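Local coordinates for S-adenosylmethionine:tRNA ribosyltransferase-isomerase (Thermus thermophilus, PDB 1WDI), which probably transfers and isomerizes the ribose of S-adenosylmethionine onto the preQ1 base of tRNA, giving epoxyqueuosine in the queuosine pathway, at residues Y7-P12 and T307-V312; R28-Y33 and L322-L327; R39-R44 and P49-P54; K43-L48 and G339-I344; A267-E270 and V274-G277. One frame throughout, in Å; residues are numbered along the deposited sequence.

Contact 1 (Y7-P12 and T307-V312)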
# COMPACT_ATOMS: atom_id res chain seq x y z
N TYR A 7 -16.14 -11.06 11.98
CA TYR A 7 -14.74 -10.63 11.92
C TYR A 7 -14.45 -9.65 13.04
O TYR A 7 -13.71 -8.68 12.87
CB TYR A 7 -14.43 -9.98 10.57
CG TYR A 7 -14.70 -10.87 9.38
CD1 TYR A 7 -15.99 -10.99 8.86
CD2 TYR A 7 -13.68 -11.62 8.80
CE1 TYR A 7 -16.25 -11.84 7.78
CE2 TYR A 7 -13.93 -12.47 7.72
CZ TYR A 7 -15.21 -12.57 7.22
OH TYR A 7 -15.47 -13.42 6.17
N ASP A 8 -15.04 -9.90 14.21
CA ASP A 8 -14.84 -9.03 15.35
C ASP A 8 -14.02 -9.73 16.43
O ASP A 8 -14.05 -10.96 16.56
CB ASP A 8 -16.20 -8.62 15.93
CG ASP A 8 -16.12 -7.37 16.80
OD1 ASP A 8 -17.14 -7.02 17.44
OD2 ASP A 8 -15.05 -6.74 16.85
N TYR A 9 -13.26 -8.94 17.18
CA TYR A 9 -12.44 -9.45 18.27
C TYR A 9 -12.12 -8.26 19.15
O TYR A 9 -12.21 -7.12 18.70
CB TYR A 9 -11.16 -10.11 17.74
CG TYR A 9 -10.12 -9.16 17.19
CD1 TYR A 9 -9.17 -8.58 18.02
CD2 TYR A 9 -10.09 -8.85 15.83
CE1 TYR A 9 -8.21 -7.71 17.52
CE2 TYR A 9 -9.14 -7.97 15.32
CZ TYR A 9 -8.20 -7.40 16.17
OH TYR A 9 -7.28 -6.51 15.68
N HIS A 10 -11.78 -8.51 20.40
CA HIS A 10 -11.47 -7.44 21.33
C HIS A 10 -10.03 -6.96 21.18
O HIS A 10 -9.08 -7.73 21.35
CB HIS A 10 -11.70 -7.89 22.77
CG HIS A 10 -11.36 -6.85 23.79
ND1 HIS A 10 -12.01 -5.63 23.86
CD2 HIS A 10 -10.40 -6.82 24.75
CE1 HIS A 10 -11.47 -4.90 24.82
NE2 HIS A 10 -10.49 -5.60 25.38
N LEU A 11 -9.88 -5.68 20.85
CA LEU A 11 -8.57 -5.08 20.69
C LEU A 11 -8.36 -3.96 21.70
O LEU A 11 -8.86 -2.85 21.51
CB LEU A 11 -8.39 -4.51 19.27
CG LEU A 11 -7.08 -3.75 19.05
CD1 LEU A 11 -5.90 -4.67 19.34
CD2 LEU A 11 -7.01 -3.23 17.62
N PRO A 12 -7.62 -4.24 22.78
CA PRO A 12 -7.38 -3.19 23.78
C PRO A 12 -6.80 -1.98 23.06
O PRO A 12 -5.80 -2.10 22.35
CB PRO A 12 -6.37 -3.84 24.73
CG PRO A 12 -6.74 -5.29 24.66
CD PRO A 12 -6.98 -5.50 23.18
N THR A 307 -11.87 -4.38 6.41
CA THR A 307 -11.87 -5.13 5.16
C THR A 307 -10.51 -5.81 4.99
O THR A 307 -10.39 -6.84 4.32
CB THR A 307 -12.15 -4.22 3.93
OG1 THR A 307 -11.20 -3.15 3.90
CG2 THR A 307 -13.56 -3.63 4.02
N LEU A 308 -9.47 -5.24 5.59
CA LEU A 308 -8.13 -5.80 5.52
C LEU A 308 -8.09 -7.13 6.29
O LEU A 308 -7.47 -8.09 5.84
CB LEU A 308 -7.11 -4.82 6.09
CG LEU A 308 -6.89 -3.57 5.22
CD1 LEU A 308 -6.16 -2.50 6.02
CD2 LEU A 308 -6.10 -3.95 3.98
N LEU A 309 -8.77 -7.17 7.43
CA LEU A 309 -8.84 -8.40 8.22
C LEU A 309 -9.59 -9.45 7.42
O LEU A 309 -9.29 -10.64 7.50
CB LEU A 309 -9.58 -8.17 9.54
CG LEU A 309 -9.75 -9.45 10.38
CD1 LEU A 309 -8.38 -9.88 10.91
CD2 LEU A 309 -10.71 -9.22 11.54
N MET A 310 -10.58 -8.99 6.66
CA MET A 310 -11.39 -9.88 5.84
C MET A 310 -10.56 -10.51 4.74
O MET A 310 -10.78 -11.66 4.37
CB MET A 310 -12.57 -9.10 5.23
CG MET A 310 -13.76 -8.96 6.16
SD MET A 310 -15.07 -7.92 5.48
CE MET A 310 -15.34 -6.80 6.82
N LEU A 311 -9.61 -9.75 4.20
CA LEU A 311 -8.75 -10.28 3.15
C LEU A 311 -7.84 -11.35 3.77
O LEU A 311 -7.64 -12.41 3.19
CB LEU A 311 -7.91 -9.15 2.53
CG LEU A 311 -6.95 -9.52 1.39
CD1 LEU A 311 -6.54 -8.25 0.64
CD2 LEU A 311 -5.72 -10.24 1.95
N VAL A 312 -7.29 -11.07 4.95
CA VAL A 312 -6.43 -12.06 5.60
C VAL A 312 -7.26 -13.31 5.88
O VAL A 312 -6.80 -14.43 5.68
CB VAL A 312 -5.83 -11.53 6.92
CG1 VAL A 312 -5.15 -12.67 7.69
CG2 VAL A 312 -4.81 -10.44 6.62
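Tyr7 and Met310 are where the irregular segment 7-12 comes closest to the helical segment 307-312, their CA atoms lying 7.0 Å apart. The helix carries its own i to i+4 bonds, Leu311 N to Thr307 O and Val312 N to Leu308 O, whereas 7-12 runs past it in an extended, non-repetitive path, so the contact rests mainly on side chains, with Tyr7 O the main-chain atom they meet. Met310 places its CG over the centre of the Tyr7 ring, 3.7 Å from the ring centroid and only 9° off the normal, a clear CH-pi contact. Its SD lies farther out above the same face, 4.7 Å from that centroid, which adds a looser Met-aromatic component. Chi1 (-58°) carries the Tyr7 ring toward Met310 and chi2 near 83° turns its face to CG, and the two side chains cross at about a right angle. This is a loop packed on the first turns of helix 307-316, with helix 318-330 also in touch: Arg318 meets Tyr7, and Tyr325 meets both Tyr9 and Leu309. One methyl of Leu309 serves both tyrosines of the loop. Its CD2 approaches Tyr7 O at 3.3 Å and Tyr7 CB at 3.9 Å, and reaches the edge of the Tyr9 ring at CE2, 4.3 Å away. With a leucine in place of Tyr7 the flat face under Met310 CG is gone, and the thioether would probably be left freer to turn. The hydroxyl of Tyr9 is held elsewhere, by a hydrogen bond with the carbonyl of His302.

Contact 2 (R28-Y33 and L322-L327)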
# COMPACT_ATOMS: atom_id res chain seq x y z
N ARG A 28 7.77 -7.40 16.47
CA ARG A 28 7.49 -8.83 16.58
C ARG A 28 6.88 -9.38 15.29
O ARG A 28 6.29 -8.64 14.50
CB ARG A 28 6.56 -9.09 17.77
CG ARG A 28 7.16 -8.67 19.11
CD ARG A 28 6.23 -8.96 20.26
NE ARG A 28 5.96 -10.39 20.39
CZ ARG A 28 5.16 -10.93 21.29
NH1 ARG A 28 4.53 -10.15 22.17
NH2 ARG A 28 4.97 -12.24 21.32
N LEU A 29 7.04 -10.68 15.08
CA LEU A 29 6.51 -11.34 13.90
C LEU A 29 5.84 -12.64 14.31
O LEU A 29 6.48 -13.54 14.86
CB LEU A 29 7.63 -11.64 12.89
CG LEU A 29 7.24 -12.51 11.69
CD1 LEU A 29 6.25 -11.74 10.80
CD2 LEU A 29 8.48 -12.89 10.90
N MET A 30 4.53 -12.74 14.07
CA MET A 30 3.82 -13.97 14.39
C MET A 30 3.75 -14.78 13.11
O MET A 30 3.20 -14.31 12.10
CB MET A 30 2.40 -13.69 14.90
CG MET A 30 1.62 -14.97 15.19
SD MET A 30 -0.16 -14.76 15.56
CE MET A 30 -0.05 -14.26 17.25
N VAL A 31 4.32 -15.98 13.13
CA VAL A 31 4.27 -16.84 11.96
C VAL A 31 3.14 -17.85 12.18
O VAL A 31 3.13 -18.55 13.20
CB VAL A 31 5.60 -17.61 11.76
CG1 VAL A 31 5.51 -18.50 10.51
CG2 VAL A 31 6.77 -16.62 11.64
N VAL A 32 2.19 -17.91 11.26
CA VAL A 32 1.08 -18.86 11.39
C VAL A 32 0.91 -19.61 10.07
O VAL A 32 1.13 -19.06 8.99
CB VAL A 32 -0.23 -18.14 11.78
CG1 VAL A 32 -0.60 -17.10 10.74
CG2 VAL A 32 -1.36 -19.15 11.95
N TYR A 33 0.52 -20.88 10.15
CA TYR A 33 0.36 -21.69 8.95
C TYR A 33 -1.09 -21.91 8.49
O TYR A 33 -1.98 -22.15 9.30
CB TYR A 33 1.04 -23.04 9.16
CG TYR A 33 2.51 -22.92 9.49
CD1 TYR A 33 2.93 -22.57 10.77
CD2 TYR A 33 3.49 -23.10 8.50
CE1 TYR A 33 4.28 -22.40 11.07
CE2 TYR A 33 4.84 -22.93 8.79
CZ TYR A 33 5.23 -22.58 10.08
OH TYR A 33 6.57 -22.39 10.37
N LEU A 322 -9.20 -15.45 13.29
CA LEU A 322 -9.67 -14.88 14.55
C LEU A 322 -8.92 -15.49 15.74
O LEU A 322 -8.60 -14.81 16.71
CB LEU A 322 -11.18 -15.10 14.71
CG LEU A 322 -12.04 -14.48 13.60
CD1 LEU A 322 -13.52 -14.74 13.88
CD2 LEU A 322 -11.77 -12.99 13.52
N GLU A 323 -8.63 -16.79 15.66
CA GLU A 323 -7.90 -17.47 16.72
C GLU A 323 -6.50 -16.84 16.86
O GLU A 323 -6.07 -16.51 17.97
CB GLU A 323 -7.77 -18.96 16.39
CG GLU A 323 -9.04 -19.76 16.61
CD GLU A 323 -9.01 -21.11 15.92
OE1 GLU A 323 -7.92 -21.54 15.49
OE2 GLU A 323 -10.08 -21.75 15.82
N ALA A 324 -5.81 -16.68 15.74
CA ALA A 324 -4.47 -16.10 15.74
C ALA A 324 -4.48 -14.67 16.26
O ALA A 324 -3.56 -14.24 16.97
CB ALA A 324 -3.87 -16.14 14.33
N TYR A 325 -5.53 -13.93 15.92
CA TYR A 325 -5.64 -12.54 16.37
C TYR A 325 -5.89 -12.47 17.87
O TYR A 325 -5.36 -11.60 18.55
CB TYR A 325 -6.76 -11.82 15.62
CG TYR A 325 -6.28 -11.05 14.40
CD1 TYR A 325 -5.78 -11.72 13.29
CD2 TYR A 325 -6.30 -9.66 14.38
CE1 TYR A 325 -5.31 -11.02 12.17
CE2 TYR A 325 -5.83 -8.95 13.28
CZ TYR A 325 -5.34 -9.63 12.18
OH TYR A 325 -4.88 -8.92 11.09
N ARG A 326 -6.69 -13.40 18.39
CA ARG A 326 -6.95 -13.42 19.82
C ARG A 326 -5.64 -13.75 20.53
O ARG A 326 -5.33 -13.18 21.57
CB ARG A 326 -8.02 -14.47 20.15
CG ARG A 326 -9.21 -13.92 20.90
CD ARG A 326 -10.52 -14.38 20.28
NE ARG A 326 -10.62 -15.83 20.23
CZ ARG A 326 -11.30 -16.49 19.29
NH1 ARG A 326 -11.93 -15.81 18.34
NH2 ARG A 326 -11.33 -17.81 19.30
N LEU A 327 -4.87 -14.67 19.96
CA LEU A 327 -3.58 -15.05 20.53
C LEU A 327 -2.65 -13.84 20.52
O LEU A 327 -1.96 -13.56 21.50
CB LEU A 327 -2.94 -16.19 19.73
CG LEU A 327 -1.56 -16.65 20.24
CD1 LEU A 327 -1.73 -17.26 21.63
CD2 LEU A 327 -0.94 -17.68 19.28
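Helix 318-330 packs on one face of the mixed sheet where Met30 of strand 28-32 meets its Ala324 and Leu327. A single long side chain bridges the gap. Met30 leaves the strand toward the helix with its CG opposite the backbone N (chi1 178°) and runs straight through chi2, then bends at chi3 (-80°), which swings the terminal methyl round beside the helix. SD rests against the small side chain of Ala324, 4.1 Å from its CB. The methyl CE comes up to the backbone instead, 3.5 Å from Ala324 O, and also lies 4.1 Å from Leu327 CD2, one turn further along. CE is equally near Leu327 CG, so the methyl lies against the CG-CD2 side of the leucine, away from CD1, and the two side chains run obliquely to each other. The small alanine probably leaves room for the sulfur to come close, while the leucine flanks the end of the methionine. The meeting of CE with Ala324 O is one of van der Waals packing. Val32 also directs its side chain to this helix-facing side of the strand, where it meets Leu316 of helix 307-316. Strand 28-32 lies between strand 40-44, antiparallel to it, and strand 341-344, parallel to it; the helix reaches over both neighbours, Leu327 touching Val40 and His42 and Ala324 touching Met342.

Contact 3 (R39-R44 and P49-P54)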
# COMPACT_ATOMS: atom_id res chain seq x y z
N ARG A 39 -0.70 -23.66 14.65
CA ARG A 39 0.63 -23.53 15.21
C ARG A 39 1.24 -22.21 14.77
O ARG A 39 1.09 -21.79 13.63
CB ARG A 39 1.53 -24.70 14.77
CG ARG A 39 1.78 -24.81 13.29
CD ARG A 39 2.52 -26.11 12.96
NE ARG A 39 2.87 -26.21 11.55
CZ ARG A 39 2.00 -26.32 10.55
NH1 ARG A 39 0.69 -26.35 10.80
NH2 ARG A 39 2.44 -26.38 9.30
N VAL A 40 1.91 -21.56 15.71
CA VAL A 40 2.53 -20.28 15.42
C VAL A 40 3.93 -20.23 16.02
O VAL A 40 4.28 -21.02 16.90
CB VAL A 40 1.71 -19.11 16.03
CG1 VAL A 40 0.26 -19.17 15.54
CG2 VAL A 40 1.75 -19.18 17.55
N ALA A 41 4.73 -19.31 15.51
CA ALA A 41 6.07 -19.11 16.02
C ALA A 41 6.07 -17.64 16.41
O ALA A 41 5.60 -16.80 15.64
CB ALA A 41 7.12 -19.38 14.94
N HIS A 42 6.55 -17.33 17.61
CA HIS A 42 6.61 -15.95 18.06
C HIS A 42 8.03 -15.47 17.82
O HIS A 42 8.95 -15.78 18.58
CB HIS A 42 6.23 -15.88 19.55
CG HIS A 42 4.81 -16.28 19.81
ND1 HIS A 42 3.74 -15.56 19.33
CD2 HIS A 42 4.29 -17.36 20.43
CE1 HIS A 42 2.61 -16.18 19.64
NE2 HIS A 42 2.92 -17.28 20.31
N LYS A 43 8.19 -14.70 16.74
CA LYS A 43 9.49 -14.19 16.33
C LYS A 43 9.53 -12.68 16.22
O LYS A 43 8.73 -11.96 16.83
CB LYS A 43 9.85 -14.79 14.96
CG LYS A 43 9.99 -16.31 14.94
CD LYS A 43 11.36 -16.74 15.45
CE LYS A 43 11.43 -18.25 15.67
NZ LYS A 43 12.80 -18.67 16.07
N ARG A 44 10.49 -12.21 15.43
CA ARG A 44 10.66 -10.80 15.14
C ARG A 44 10.80 -10.73 13.63
O ARG A 44 11.12 -11.73 12.99
CB ARG A 44 11.91 -10.26 15.86
CG ARG A 44 11.61 -10.00 17.34
CD ARG A 44 12.78 -9.56 18.20
NE ARG A 44 12.26 -9.22 19.52
CZ ARG A 44 13.00 -8.97 20.59
NH1 ARG A 44 14.32 -9.01 20.53
NH2 ARG A 44 12.40 -8.67 21.74
N PRO A 49 14.15 -14.40 7.37
CA PRO A 49 14.99 -15.30 6.56
C PRO A 49 14.86 -16.78 6.94
O PRO A 49 15.00 -17.66 6.09
CB PRO A 49 16.40 -14.75 6.81
CG PRO A 49 16.16 -13.29 7.02
CD PRO A 49 14.96 -13.32 7.95
N GLU A 50 14.61 -17.03 8.22
CA GLU A 50 14.44 -18.39 8.73
C GLU A 50 13.26 -19.10 8.09
O GLU A 50 13.27 -20.32 7.94
CB GLU A 50 14.19 -18.38 10.23
CG GLU A 50 15.41 -18.27 11.10
CD GLU A 50 15.03 -18.18 12.57
OE1 GLU A 50 14.06 -18.87 12.97
OE2 GLU A 50 15.69 -17.43 13.31
N PHE A 51 12.24 -18.34 7.73
CA PHE A 51 11.04 -18.92 7.15
C PHE A 51 10.95 -18.87 5.64
O PHE A 51 10.01 -19.39 5.06
CB PHE A 51 9.81 -18.27 7.79
CG PHE A 51 9.77 -18.45 9.28
CD1 PHE A 51 10.41 -17.53 10.12
CD2 PHE A 51 9.18 -19.57 9.84
CE1 PHE A 51 10.46 -17.74 11.50
CE2 PHE A 51 9.22 -19.79 11.22
CZ PHE A 51 9.87 -18.87 12.05
N LEU A 52 11.93 -18.25 5.01
CA LEU A 52 11.93 -18.20 3.56
C LEU A 52 13.02 -19.13 3.07
O LEU A 52 13.72 -19.75 3.87
CB LEU A 52 12.20 -16.77 3.09
CG LEU A 52 11.19 -15.72 3.54
CD1 LEU A 52 11.49 -14.41 2.82
CD2 LEU A 52 9.77 -16.19 3.23
N ARG A 53 13.15 -19.25 1.76
CA ARG A 53 14.20 -20.09 1.20
C ARG A 53 14.64 -19.60 -0.16
O ARG A 53 13.91 -18.87 -0.83
CB ARG A 53 13.75 -21.56 1.15
CG ARG A 53 12.41 -21.81 0.52
CD ARG A 53 11.66 -22.87 1.32
NE ARG A 53 10.43 -23.26 0.65
CZ ARG A 53 9.43 -23.92 1.24
NH1 ARG A 53 9.52 -24.28 2.51
NH2 ARG A 53 8.35 -24.23 0.54
N PRO A 54 15.86 -19.95 -0.57
CA PRO A 54 16.33 -19.49 -1.88
C PRO A 54 15.31 -19.83 -2.97
O PRO A 54 14.82 -20.95 -3.05
CB PRO A 54 17.67 -20.22 -2.06
CG PRO A 54 17.52 -21.45 -1.19
CD PRO A 54 16.81 -20.91 0.03
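Lys43 of strand 40-44 crosses Phe51 obliquely and stretches to Glu50, so one side chain offers both apolar and charged contact to the short helical turn at 49-51. Its CG is 3.8 Å from Phe51 CE1, while CE lies in the plane of the ring at its edge, 4.0 Å from CZ. Ala41, two residues back on the same side of the strand, adds its CB at 4.0 Å from Phe51 CZ. Beyond the ring, Lys43 NZ forms a long, weak salt bridge with Glu50 OE1 at 3.4 Å. A bend at chi2 (-81°) turns the aliphatic chain past the aromatic edge, and the ammonium group emerges at the carboxylate, the lysine and glutamate chains crossing nearly at right angles. With alanine at Lys43 the methylenes beside CE1 are gone, which would probably leave a gap next to the ring and Glu50 without this cationic mate. In the second shell, Phe51 also rests on Val31 of strand 28-32 and on Tyr33, and Asp47 brings a like charge close to Glu50 OE2. That negative charge would probably strengthen the pull on the ammonium group; here the methylenes do the packing, and the weak ion pair probably adds only modestly.

Contact 4 (K43-L48 and G339-I344)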
# COMPACT_ATOMS: atom_id res chain seq x y z
N LYS A 43 8.19 -14.70 16.74
CA LYS A 43 9.49 -14.19 16.33
C LYS A 43 9.53 -12.68 16.22
O LYS A 43 8.73 -11.96 16.83
CB LYS A 43 9.85 -14.79 14.96
CG LYS A 43 9.99 -16.31 14.94
CD LYS A 43 11.36 -16.74 15.45
CE LYS A 43 11.43 -18.25 15.67
NZ LYS A 43 12.80 -18.67 16.07
N ARG A 44 10.49 -12.21 15.43
CA ARG A 44 10.66 -10.80 15.14
C ARG A 44 10.80 -10.73 13.63
O ARG A 44 11.12 -11.73 12.99
CB ARG A 44 11.91 -10.26 15.86
CG ARG A 44 11.61 -10.00 17.34
CD ARG A 44 12.78 -9.56 18.20
NE ARG A 44 12.26 -9.22 19.52
CZ ARG A 44 13.00 -8.97 20.59
NH1 ARG A 44 14.32 -9.01 20.53
NH2 ARG A 44 12.40 -8.67 21.74
N VAL A 45 10.52 -9.57 13.06
CA VAL A 45 10.62 -9.41 11.61
C VAL A 45 12.02 -9.79 11.12
O VAL A 45 12.16 -10.37 10.04
CB VAL A 45 10.31 -7.95 11.19
CG1 VAL A 45 10.58 -7.77 9.70
CG2 VAL A 45 8.85 -7.63 11.50
N ARG A 46 13.04 -9.49 11.91
CA ARG A 46 14.40 -9.82 11.49
C ARG A 46 14.60 -11.33 11.30
O ARG A 46 15.57 -11.75 10.68
CB ARG A 46 15.42 -9.28 12.50
CG ARG A 46 15.51 -10.06 13.80
CD ARG A 46 16.64 -9.52 14.68
NE ARG A 46 17.89 -9.35 13.93
CZ ARG A 46 18.66 -10.35 13.50
NH1 ARG A 46 18.32 -11.61 13.72
NH2 ARG A 46 19.78 -10.07 12.83
N ASP A 47 13.68 -12.13 11.82
CA ASP A 47 13.80 -13.59 11.69
C ASP A 47 13.19 -14.14 10.41
O ASP A 47 13.24 -15.35 10.17
CB ASP A 47 13.15 -14.28 12.88
CG ASP A 47 13.89 -14.02 14.17
OD1 ASP A 47 15.12 -14.18 14.15
OD2 ASP A 47 13.24 -13.67 15.18
N LEU A 48 12.62 -13.26 9.60
CA LEU A 48 11.99 -13.66 8.35
C LEU A 48 12.82 -14.63 7.49
O LEU A 48 12.28 -15.60 6.95
CB LEU A 48 11.64 -12.41 7.53
CG LEU A 48 10.91 -12.61 6.19
CD1 LEU A 48 9.57 -13.32 6.42
CD2 LEU A 48 10.70 -11.25 5.52
N GLY A 339 2.46 -1.09 14.29
CA GLY A 339 2.57 -2.28 15.12
C GLY A 339 3.47 -3.39 14.60
O GLY A 339 4.43 -3.14 13.87
N ASP A 340 3.14 -4.61 15.00
CA ASP A 340 3.91 -5.78 14.60
C ASP A 340 3.41 -6.38 13.31
O ASP A 340 2.53 -5.82 12.65
CB ASP A 340 3.89 -6.82 15.72
CG ASP A 340 4.56 -6.32 16.98
OD1 ASP A 340 5.68 -5.78 16.86
OD2 ASP A 340 3.98 -6.45 18.07
N ALA A 341 3.96 -7.53 12.94
CA ALA A 341 3.58 -8.16 11.69
C ALA A 341 3.21 -9.62 11.82
O ALA A 341 3.51 -10.27 12.83
CB ALA A 341 4.70 -8.01 10.67
N MET A 342 2.57 -10.14 10.78
CA MET A 342 2.16 -11.53 10.72
C MET A 342 2.65 -12.11 9.40
O MET A 342 2.61 -11.44 8.38
CB MET A 342 0.62 -11.64 10.78
CG MET A 342 0.10 -13.06 10.58
SD MET A 342 -1.72 -13.21 10.57
CE MET A 342 -2.12 -13.26 12.31
N LEU A 343 3.12 -13.35 9.44
CA LEU A 343 3.57 -14.03 8.23
C LEU A 343 2.73 -15.29 8.13
O LEU A 343 2.77 -16.12 9.03
CB LEU A 343 5.06 -14.41 8.30
CG LEU A 343 5.57 -15.27 7.13
CD1 LEU A 343 5.52 -14.47 5.83
CD2 LEU A 343 7.01 -15.74 7.41
N ILE A 344 1.96 -15.41 7.06
CA ILE A 344 1.11 -16.59 6.87
C ILE A 344 1.73 -17.46 5.79
O ILE A 344 1.87 -17.04 4.65
CB ILE A 344 -0.31 -16.17 6.45
CG1 ILE A 344 -0.88 -15.22 7.51
CG2 ILE A 344 -1.19 -17.39 6.31
CD1 ILE A 344 -1.92 -14.25 6.99
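Val45 and Leu48 are the two residues through which the turn after strand 40-44 touches strand 341-344. Lys43 and Arg44 end the strand, and backbone bonding to Leu29 ties Lys43 to strand 28-32, which lies between the two segments in the sheet. Arg44 begins the turn: its N donates to Asp47 OD2 at 3.1 Å, meeting the carboxylate on its anti side and 19° out of its plane, and its O accepts from Asp47 N at 2.8 Å. Side chain and backbone of Asp47 thus bond to both the N and the O of Arg44, bridging the 3-10 segment back to the strand end. Val45, first in that segment, sets its CG2 4.2 Å from Ala341 CB, and Phe298 of strand 296-300 touches both residues. Another turn bond, Leu48 N to Val45 O, carries the chain on to Leu48. There CG lies opposite the backbone N (chi1 -177°), and the branch CD1 extends to Leu343 CD2, 3.7 Å away. The two leucines cross at about a right angle and touch methyl to methyl. Ala341 and Leu343 alternate with Met342 along the strand, so both point to the side taken by the turn, where Leu29 packs on them too. Polar bonds within 43-48 probably help hold the shape of the turn, and the join to the C-terminal strand is made of buried hydrocarbon, which asks for close fit but imposes little direction.

Contact 5 (A267-E270 and V274-G277)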
# COMPACT_ATOMS: atom_id res chain seq x y z
N ALA A 267 -4.24 -8.59 -11.37
CA ALA A 267 -3.50 -8.65 -12.63
C ALA A 267 -3.41 -10.05 -13.22
O ALA A 267 -2.85 -10.24 -14.30
CB ALA A 267 -2.10 -8.09 -12.43
N TYR A 268 -3.94 -11.04 -12.51
CA TYR A 268 -3.90 -12.42 -12.99
C TYR A 268 -4.92 -12.66 -14.09
O TYR A 268 -6.06 -12.21 -13.99
CB TYR A 268 -4.20 -13.39 -11.84
CG TYR A 268 -4.18 -14.84 -12.25
CD1 TYR A 268 -2.98 -15.54 -12.37
CD2 TYR A 268 -5.37 -15.52 -12.55
CE1 TYR A 268 -2.96 -16.88 -12.78
CE2 TYR A 268 -5.36 -16.85 -12.96
CZ TYR A 268 -4.15 -17.53 -13.07
OH TYR A 268 -4.14 -18.85 -13.46
N ARG A 269 -4.50 -13.36 -15.14
CA ARG A 269 -5.38 -13.69 -16.26
C ARG A 269 -5.24 -15.18 -16.51
O ARG A 269 -4.13 -15.70 -16.68
CB ARG A 269 -4.96 -12.92 -17.52
CG ARG A 269 -5.06 -11.41 -17.41
CD ARG A 269 -6.51 -10.92 -17.46
NE ARG A 269 -6.58 -9.47 -17.33
CZ ARG A 269 -6.53 -8.81 -16.17
NH1 ARG A 269 -6.42 -9.48 -15.04
NH2 ARG A 269 -6.57 -7.49 -16.16
N GLU A 270 -6.37 -15.88 -16.51
CA GLU A 270 -6.36 -17.32 -16.73
C GLU A 270 -5.67 -17.69 -18.05
O GLU A 270 -5.91 -17.07 -19.08
CB GLU A 270 -7.79 -17.87 -16.70
CG GLU A 270 -7.86 -19.40 -16.65
CD GLU A 270 -7.04 -19.98 -15.51
OE1 GLU A 270 -7.16 -19.49 -14.37
OE2 GLU A 270 -6.29 -20.95 -15.75
N VAL A 274 0.13 -13.48 -14.33
CA VAL A 274 0.09 -12.05 -14.03
C VAL A 274 0.56 -11.26 -15.25
O VAL A 274 1.61 -11.57 -15.82
CB VAL A 274 0.99 -11.72 -12.81
CG1 VAL A 274 1.18 -10.21 -12.68
CG2 VAL A 274 0.37 -12.28 -11.53
N VAL A 275 -0.20 -10.24 -15.65
CA VAL A 275 0.19 -9.44 -16.81
C VAL A 275 0.90 -8.15 -16.41
O VAL A 275 0.53 -7.49 -15.43
CB VAL A 275 -1.04 -9.07 -17.70
CG1 VAL A 275 -1.69 -10.34 -18.24
CG2 VAL A 275 -2.04 -8.25 -16.93
N ALA A 276 1.92 -7.81 -17.19
CA ALA A 276 2.69 -6.60 -16.96
C ALA A 276 1.90 -5.36 -17.33
O ALA A 276 0.98 -5.42 -18.16
CB ALA A 276 3.98 -6.64 -17.78
N GLY A 277 2.23 -4.24 -16.70
CA GLY A 277 1.55 -3.01 -17.03
C GLY A 277 0.62 -2.42 -15.99
O GLY A 277 0.52 -2.91 -14.85
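Arg269 and Val275 cross at about a right angle on the hairpin formed by 267-270 and 274-277, with Arg269 CG 3.6 Å from Val275 CG1. A bend at chi2 (-74°) folds the arginine back over its own strand, and NH1 reaches Tyr268 O at 2.9 Å. The oxygen lies in the guanidinium plane, although the donor stands above the plane of the carbonyl; the same nitrogen also bonds to Ser266 O. On the other side of the backbone, Tyr268 and Val274 form an antiparallel, non-hydrogen-bonded pair with both side chains on one face of the two-stranded sheet. Val274 sends CG1 to Ala267 CB, 3.9 Å away, and both pack on Ile235 of strand 231-235. Ala267 O is the hub between the strands. It accepts a fairly straight bond from Val275 N at 3.0 Å (161° at the hydrogen), tilted from the carbonyl plane, and meets Val274 CA in a CA-H...O contact of 3.5 Å. Val275 CG2 lies close to this oxygen as well, at 3.4 Å. The chemistry is layered: a backbone bond beside the Tyr268-Val274 pair ties the strands, Ala267 and Val274 pack toward strand 231-235, and NH1 of the exposed arginine bonds to main-chain carbonyls.

In these five contacts the chemistry varies with depth. Contacts 1, 2 and 4 are buried and apolar across their interfaces; contact 3 lies at the surface and adds a weak salt bridge, and contact 5, partly buried, adds a backbone hydrogen bond. Contacts 2, 3 and 4 converge on the same sheet: strand 28-32 pairs with both 40-44 and 341-344, and contacts 3 and 4 share Lys43 and Arg44, with Phe51 packing on Leu343. Contact 1 meets contact 2 through successive helices, Leu309 on Tyr325, and contact 4 where Val312 of helix 307-316 touches Ile344 of strand 341-344. Contact 5 is a separate local hairpin, its centre about 29 Å from those of contacts 1, 3 and 4.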